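Side-chain contact in epimerase family protein SDR39U1 (Homo sapiens, PDB 4B4O), which binds NADPH and is probably an NADP-dependent oxidoreductase of the short-chain dehydrogenase/reductase family: residues I201-H204 with A205-N209. The protein carries 3 engineered substitutions. Sequence-based numbering, arbitrary orientation.
Sequences ILTH and ALEAN
The methyl of Ala208 sits over one face of the His204 imidazole, a CH-pi contact between residues four apart in sequence, with CB 4.0 Å from the ring centroid and displaced toward the rim. CG of His204 is anti to the backbone N (chi1 -170°) and beside the carbonyl carbon, which swings the ring toward Ala208, and its NE2 is hydrogen-bonded to the carbonyl O of Thr275. With an alanine in place of the histidine, the Ala208 methyl would probably lose the ring it packs on and the Thr275 carbonyl its imidazole partner. Thr203 and Glu207 lie side by side: methyl CG2 of Thr203 meets OE2 of Glu207 at 3.5 Å, while the threonine hydroxyl turns back to the Ala199 carbonyl. Beyond CG the glutamate chain is extended, and its carboxylate is shared between a salt bridge to Arg23 and a hydrogen bond to His25. Ile201 to Glu207 make up the C-terminal end of helix 195-207, which packs in the Rossmann-type fold against strands 102-108 and 151-161 and helix 11-22; Leu202 and Leu206 both touch Val104, and the side chain of Leu202 comes within about 8 Å of the bound NADPH. Four i-to-i+4 backbone bonds hold the turns, from Ala205 N to Ile201 O (2.8 Å) through to Ala208 N to His204 O (2.9 Å, N-H...O 163°). His204 O also takes a weak bond from Glu207 N at 3.3 Å, just where Ala208 leaves helical geometry.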
loop_
_atom_site.group_PDB
_atom_site.type_symbol
_atom_site.label_atom_id
_atom_site.label_comp_id
_atom_site.label_asym_id
_atom_site.label_seq_id
_atom_site.Cartn_x
_atom_site.Cartn_y
_atom_site.Cartn_z
ATOM N N ILE A 201 -5.647 -1.559 -9.733
ATOM C CA ILE A 201 -6.781 -1.778 -8.853
ATOM C C ILE A 201 -7.366 -0.448 -8.412
ATOM O O ILE A 201 -8.561 -0.241 -8.477
ATOM C CB ILE A 201 -6.386 -2.595 -7.616
ATOM C CG1 ILE A 201 -6.097 -4.051 -8.011
ATOM C CG2 ILE A 201 -7.483 -2.532 -6.573
ATOM C CD1 ILE A 201 -5.296 -4.784 -6.950
ATOM N N LEU A 202 -6.512 0.453 -7.974
ATOM C CA LEU A 202 -6.946 1.766 -7.538
ATOM C C LEU A 202 -7.683 2.495 -8.659
ATOM O O LEU A 202 -8.727 3.092 -8.443
ATOM C CB LEU A 202 -5.744 2.592 -7.071
ATOM C CG LEU A 202 -5.075 2.156 -5.777
ATOM C CD1 LEU A 202 -3.752 2.892 -5.629
ATOM C CD2 LEU A 202 -6.013 2.358 -4.612
ATOM N N THR A 203 -7.124 2.447 -9.858
ATOM C CA THR A 203 -7.747 3.062 -11.018
ATOM C C THR A 203 -9.093 2.432 -11.335
ATOM O O THR A 203 -10.036 3.120 -11.696
ATOM C CB THR A 203 -6.820 2.969 -12.225
ATOM O OG1 THR A 203 -5.633 3.708 -11.935
ATOM C CG2 THR A 203 -7.466 3.566 -13.469
ATOM N N HIS A 204 -9.163 1.119 -11.242
ATOM C CA HIS A 204 -10.398 0.433 -11.485
ATOM C C HIS A 204 -11.431 0.839 -10.455
ATOM O O HIS A 204 -12.617 0.983 -10.781
ATOM C CB HIS A 204 -10.143 -1.070 -11.482
ATOM C CG HIS A 204 -11.303 -1.880 -11.966
ATOM N ND1 HIS A 204 -11.814 -1.728 -13.175
ATOM C CD2 HIS A 204 -12.044 -2.878 -11.346
ATOM C CE1 HIS A 204 -12.834 -2.578 -13.337
ATOM N NE2 HIS A 204 -12.965 -3.287 -12.213
ATOM N N ALA A 205 -11.006 1.000 -9.199
ATOM C CA ALA A 205 -11.912 1.436 -8.129
ATOM C C ALA A 205 -12.463 2.826 -8.442
ATOM O O ALA A 205 -13.652 3.087 -8.316
ATOM C CB ALA A 205 -11.213 1.441 -6.780
ATOM N N LEU A 206 -11.582 3.705 -8.915
ATOM C CA LEU A 206 -11.984 5.057 -9.286
ATOM C C LEU A 206 -12.931 5.083 -10.491
ATOM O O LEU A 206 -13.835 5.864 -10.521
ATOM C CB LEU A 206 -10.750 5.933 -9.540
ATOM C CG LEU A 206 -9.867 6.221 -8.328
ATOM C CD1 LEU A 206 -8.515 6.823 -8.696
ATOM C CD2 LEU A 206 -10.584 7.182 -7.413
ATOM N N GLU A 207 -12.723 4.231 -11.482
ATOM C CA GLU A 207 -13.483 4.314 -12.732
ATOM C C GLU A 207 -14.794 3.546 -12.681
ATOM O O GLU A 207 -15.810 4.022 -13.152
ATOM C CB GLU A 207 -12.659 3.767 -13.893
ATOM C CG GLU A 207 -11.456 4.620 -14.254
ATOM C CD GLU A 207 -10.638 4.044 -15.404
ATOM O OE1 GLU A 207 -10.901 2.914 -15.834
ATOM O OE2 GLU A 207 -9.742 4.734 -15.916
ATOM N N ALA A 208 -14.757 2.325 -12.150
ATOM C CA ALA A 208 -15.875 1.401 -12.228
ATOM C C ALA A 208 -16.828 1.667 -11.072
ATOM O O ALA A 208 -16.470 1.498 -9.907
ATOM C CB ALA A 208 -15.339 -0.024 -12.185
ATOM N N ASN A 209 -18.058 2.046 -11.377
ATOM C CA ASN A 209 -18.961 2.462 -10.312
ATOM C C ASN A 209 -19.734 1.316 -9.602
ATOM O O ASN A 209 -20.572 1.591 -8.760
ATOM C CB ASN A 209 -19.911 3.582 -10.790
ATOM C CG ASN A 209 -20.978 3.082 -11.719
ATOM O OD1 ASN A 209 -21.079 1.870 -11.965
ATOM N ND2 ASN A 209 -21.796 4.005 -12.243
#